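PDB 3HYI: probable cell division protein WhiA, which is probably involved in cell division and chromosome segregation, and probably binds DNA, pairing a degenerate homing-endonuclease domain with a helix-turn-helix domain. Local coordinates for residues 18-32 against 57-69. Residues are numbered along the deposited sequence; the frame is centred on the assembly and turned at random.
Sequences VNVPFGSREEVISEL and AASRRLLNLMKYL
Arg61 grips the Glu31 carboxylate side-on: NE meets OE1 at 2.9 Å in a nearly straight bond, while NH2 reaches the syn lone pair of OE2. A bend at chi2 (65°) turns the guanidinium from its own helix toward the loop before helix 25-32, where NH1 donates to Val20 O at 2.8 Å, on a lone pair in the carbonyl plane, and to Val18 O at 3.0 Å. Asn64 ND2 approaches Val18 O from the opposite face of that carbonyl. Glu31 OE2 also pairs with Arg116 of helix 108-122, so two arginines share the buried carboxylate. A water links Tyr68 OH to Phe22 O. The Phe22 ring lies almost parallel to the Arg61 guanidinium (planes 10° apart), its CE1 over one face 3.4 Å from NH1. A leucine at Arg61 would probably leave the Val20 carbonyl without its partner and Glu31 with one cation fewer, freeing the loop to shift.

Apolar contacts join the loop and both helices. Val28 CG2 sits over the centre of the Tyr68 ring, a CH-pi contact 3.6 Å from the centroid, and Phe22 CB lies against Tyr68 CD2. Val28 CG1 packs on Leu69 CG, and Leu32 CD1 meets Leu62 CD1 at 3.5 Å, both side chains touching Phe51 of strand 48-53.

Running roughly antiparallel (142°), with axes 10.1 Å apart, helices 25-32 and 57-68 pack against one face of the four-stranded antiparallel sheet of the degenerate LAGLIDADG domain, an alpha-beta-beta-alpha-beta-beta arrangement characteristic of the homing-endonuclease fold.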
# COMPACT_ATOMS: atom_id res chain seq x y z
N VAL A 18 -6.99 12.09 -19.78
CA VAL A 18 -6.73 13.03 -20.88
C VAL A 18 -7.98 13.39 -21.70
O VAL A 18 -8.11 14.52 -22.17
CB VAL A 18 -5.61 12.50 -21.82
CG1 VAL A 18 -5.45 13.39 -23.05
CG2 VAL A 18 -4.29 12.40 -21.07
N ASN A 19 -8.89 12.43 -21.84
CA ASN A 19 -10.11 12.62 -22.65
C ASN A 19 -11.42 12.51 -21.86
O ASN A 19 -12.49 12.31 -22.44
CB ASN A 19 -10.12 11.62 -23.81
CG ASN A 19 -9.02 11.89 -24.81
OD1 ASN A 19 -8.96 12.97 -25.40
ND2 ASN A 19 -8.15 10.91 -25.01
N VAL A 20 -11.35 12.65 -20.53
CA VAL A 20 -12.55 12.74 -19.69
C VAL A 20 -13.41 13.91 -20.18
O VAL A 20 -12.88 14.93 -20.61
CB VAL A 20 -12.17 12.93 -18.20
CG1 VAL A 20 -13.35 13.43 -17.37
CG2 VAL A 20 -11.63 11.62 -17.62
N PRO A 21 -14.75 13.76 -20.16
CA PRO A 21 -15.64 14.84 -20.65
C PRO A 21 -15.39 16.24 -20.07
O PRO A 21 -14.88 16.39 -18.96
CB PRO A 21 -17.03 14.35 -20.24
CG PRO A 21 -16.91 12.88 -20.22
CD PRO A 21 -15.53 12.59 -19.73
N PHE A 22 -15.75 17.26 -20.84
CA PHE A 22 -15.74 18.65 -20.40
C PHE A 22 -17.17 19.02 -20.03
O PHE A 22 -17.99 19.34 -20.91
CB PHE A 22 -15.18 19.56 -21.50
CG PHE A 22 -13.90 19.07 -22.10
CD1 PHE A 22 -12.69 19.27 -21.45
CD2 PHE A 22 -13.90 18.39 -23.30
CE1 PHE A 22 -11.50 18.80 -22.01
CE2 PHE A 22 -12.72 17.92 -23.86
CZ PHE A 22 -11.52 18.12 -23.21
N GLY A 23 -17.48 18.96 -18.74
CA GLY A 23 -18.85 19.09 -18.24
C GLY A 23 -19.55 20.36 -18.67
O GLY A 23 -20.71 20.34 -19.09
N SER A 24 -18.82 21.46 -18.56
CA SER A 24 -19.31 22.78 -18.91
C SER A 24 -18.11 23.70 -18.92
O SER A 24 -17.02 23.32 -18.51
CB SER A 24 -20.34 23.27 -17.89
OG SER A 24 -19.79 23.31 -16.58
N ARG A 25 -18.33 24.93 -19.37
CA ARG A 25 -17.29 25.95 -19.38
C ARG A 25 -16.74 26.22 -17.98
O ARG A 25 -15.54 26.46 -17.80
CB ARG A 25 -17.88 27.22 -19.97
CG ARG A 25 -16.87 28.30 -20.14
CD ARG A 25 -17.50 29.55 -20.68
NE ARG A 25 -16.60 30.66 -20.41
CZ ARG A 25 -15.61 31.04 -21.21
NH1 ARG A 25 -15.37 30.43 -22.37
NH2 ARG A 25 -14.84 32.06 -20.84
N GLU A 26 -17.63 26.18 -16.99
CA GLU A 26 -17.29 26.45 -15.60
C GLU A 26 -16.38 25.36 -15.03
O GLU A 26 -15.42 25.65 -14.31
CB GLU A 26 -18.57 26.54 -14.77
CG GLU A 26 -19.41 27.79 -15.03
CD GLU A 26 -20.10 27.81 -16.39
OE1 GLU A 26 -20.54 26.74 -16.87
OE2 GLU A 26 -20.21 28.92 -16.97
N GLU A 27 -16.71 24.11 -15.34
CA GLU A 27 -15.91 22.97 -14.92
C GLU A 27 -14.56 22.92 -15.65
O GLU A 27 -13.56 22.51 -15.08
CB GLU A 27 -16.68 21.67 -15.16
CG GLU A 27 -17.82 21.45 -14.19
CD GLU A 27 -18.83 20.45 -14.71
OE1 GLU A 27 -18.58 19.24 -14.57
OE2 GLU A 27 -19.87 20.88 -15.25
N VAL A 28 -14.55 23.36 -16.91
CA VAL A 28 -13.32 23.46 -17.69
C VAL A 28 -12.38 24.51 -17.10
O VAL A 28 -11.17 24.27 -16.96
CB VAL A 28 -13.62 23.80 -19.17
CG1 VAL A 28 -12.35 24.16 -19.93
CG2 VAL A 28 -14.34 22.63 -19.84
N ILE A 29 -12.93 25.67 -16.75
CA ILE A 29 -12.14 26.74 -16.12
C ILE A 29 -11.72 26.35 -14.70
O ILE A 29 -10.62 26.69 -14.26
CB ILE A 29 -12.92 28.08 -16.09
CG1 ILE A 29 -13.01 28.67 -17.51
CG2 ILE A 29 -12.25 29.08 -15.18
CD1 ILE A 29 -14.03 29.78 -17.65
N SER A 30 -12.59 25.62 -14.00
CA SER A 30 -12.26 25.11 -12.67
C SER A 30 -11.08 24.14 -12.72
O SER A 30 -10.18 24.22 -11.89
CB SER A 30 -13.48 24.43 -12.03
OG SER A 30 -13.22 24.05 -10.70
N GLU A 31 -11.09 23.24 -13.70
CA GLU A 31 -9.96 22.32 -13.88
C GLU A 31 -8.69 23.05 -14.29
O GLU A 31 -7.60 22.69 -13.84
CB GLU A 31 -10.28 21.23 -14.90
CG GLU A 31 -9.13 20.24 -15.11
CD GLU A 31 -9.48 19.11 -16.04
OE1 GLU A 31 -8.55 18.36 -16.41
OE2 GLU A 31 -10.66 18.96 -16.41
N LEU A 32 -8.82 24.06 -15.15
CA LEU A 32 -7.69 24.90 -15.54
C LEU A 32 -7.10 25.62 -14.33
O LEU A 32 -5.88 25.69 -14.18
CB LEU A 32 -8.11 25.92 -16.60
CG LEU A 32 -7.00 26.81 -17.18
CD1 LEU A 32 -5.96 25.98 -17.92
CD2 LEU A 32 -7.60 27.89 -18.08
N ALA A 57 0.63 13.31 -20.08
CA ALA A 57 -0.82 13.21 -19.94
C ALA A 57 -1.40 14.55 -19.48
O ALA A 57 -2.39 15.03 -20.03
CB ALA A 57 -1.20 12.10 -18.97
N ALA A 58 -0.77 15.14 -18.47
CA ALA A 58 -1.15 16.46 -17.97
C ALA A 58 -1.03 17.54 -19.04
O ALA A 58 -1.90 18.40 -19.17
CB ALA A 58 -0.32 16.83 -16.75
N SER A 59 0.05 17.50 -19.82
CA SER A 59 0.28 18.47 -20.89
C SER A 59 -0.80 18.39 -21.96
O SER A 59 -1.29 19.42 -22.44
CB SER A 59 1.66 18.26 -21.53
OG SER A 59 2.69 18.23 -20.56
N ARG A 60 -1.17 17.17 -22.33
CA ARG A 60 -2.23 16.94 -23.33
C ARG A 60 -3.61 17.37 -22.84
O ARG A 60 -4.41 17.88 -23.62
CB ARG A 60 -2.27 15.47 -23.72
CG ARG A 60 -1.08 15.04 -24.56
CD ARG A 60 -1.35 13.73 -25.26
NE ARG A 60 -0.34 13.46 -26.28
CZ ARG A 60 0.80 12.81 -26.08
NH1 ARG A 60 1.11 12.32 -24.88
NH2 ARG A 60 1.64 12.64 -27.09
N ARG A 61 -3.88 17.15 -21.55
CA ARG A 61 -5.13 17.61 -20.95
C ARG A 61 -5.22 19.13 -20.97
O ARG A 61 -6.27 19.69 -21.28
CB ARG A 61 -5.27 17.09 -19.52
CG ARG A 61 -6.60 17.42 -18.86
CD ARG A 61 -7.74 16.70 -19.55
NE ARG A 61 -9.03 16.95 -18.91
CZ ARG A 61 -10.20 16.58 -19.40
NH1 ARG A 61 -10.27 15.94 -20.56
NH2 ARG A 61 -11.32 16.87 -18.74
N LEU A 62 -4.11 19.78 -20.61
CA LEU A 62 -4.05 21.24 -20.62
C LEU A 62 -4.33 21.79 -22.01
O LEU A 62 -5.04 22.79 -22.15
CB LEU A 62 -2.67 21.73 -20.14
CG LEU A 62 -2.47 23.24 -20.03
CD1 LEU A 62 -3.44 23.85 -19.03
CD2 LEU A 62 -1.03 23.57 -19.65
N LEU A 63 -3.78 21.15 -23.04
CA LEU A 63 -4.02 21.56 -24.42
C LEU A 63 -5.48 21.37 -24.81
O LEU A 63 -6.05 22.21 -25.50
CB LEU A 63 -3.11 20.80 -25.39
CG LEU A 63 -1.61 21.11 -25.34
CD1 LEU A 63 -0.88 20.35 -26.45
CD2 LEU A 63 -1.33 22.60 -25.44
N ASN A 64 -6.09 20.28 -24.35
CA ASN A 64 -7.50 20.02 -24.63
C ASN A 64 -8.44 21.03 -23.95
O ASN A 64 -9.48 21.39 -24.50
CB ASN A 64 -7.89 18.59 -24.24
CG ASN A 64 -7.22 17.54 -25.11
OD1 ASN A 64 -6.68 17.83 -26.18
ND2 ASN A 64 -7.26 16.29 -24.66
N LEU A 65 -8.07 21.47 -22.74
CA LEU A 65 -8.84 22.49 -22.03
C LEU A 65 -8.78 23.83 -22.75
O LEU A 65 -9.80 24.50 -22.92
CB LEU A 65 -8.32 22.66 -20.59
CG LEU A 65 -8.97 21.83 -19.47
CD1 LEU A 65 -9.67 20.61 -19.99
CD2 LEU A 65 -7.91 21.44 -18.44
N MET A 66 -7.58 24.22 -23.17
CA MET A 66 -7.38 25.47 -23.92
C MET A 66 -8.09 25.45 -25.27
O MET A 66 -8.54 26.49 -25.76
CB MET A 66 -5.88 25.73 -24.11
CG MET A 66 -5.14 26.07 -22.83
SD MET A 66 -5.80 27.53 -21.98
CE MET A 66 -5.02 28.84 -22.92
N LYS A 67 -8.18 24.27 -25.87
CA LYS A 67 -8.90 24.07 -27.12
C LYS A 67 -10.41 24.21 -26.91
O LYS A 67 -11.10 24.82 -27.73
CB LYS A 67 -8.57 22.68 -27.69
CG LYS A 67 -9.37 22.26 -28.91
CD LYS A 67 -9.01 20.83 -29.29
CE LYS A 67 -10.04 20.20 -30.21
NZ LYS A 67 -9.86 20.63 -31.62
N TYR A 68 -10.91 23.63 -25.82
CA TYR A 68 -12.32 23.78 -25.45
C TYR A 68 -12.70 25.26 -25.33
O TYR A 68 -13.77 25.67 -25.78
CB TYR A 68 -12.62 23.04 -24.14
CG TYR A 68 -14.07 23.17 -23.69
CD1 TYR A 68 -14.53 24.33 -23.08
CD2 TYR A 68 -14.97 22.12 -23.87
CE1 TYR A 68 -15.85 24.46 -22.67
CE2 TYR A 68 -16.30 22.24 -23.46
CZ TYR A 68 -16.73 23.41 -22.86
OH TYR A 68 -18.03 23.54 -22.45
N LEU A 69 -11.81 26.04 -24.72
CA LEU A 69 -12.04 27.47 -24.48
C LEU A 69 -11.67 28.37 -25.67
O LEU A 69 -11.91 29.57 -25.63
CB LEU A 69 -11.25 27.92 -23.24
CG LEU A 69 -11.66 27.27 -21.91
CD1 LEU A 69 -10.58 27.44 -20.84
CD2 LEU A 69 -13.00 27.82 -21.42
O HOH W 1 -19.33 21.22 -22.22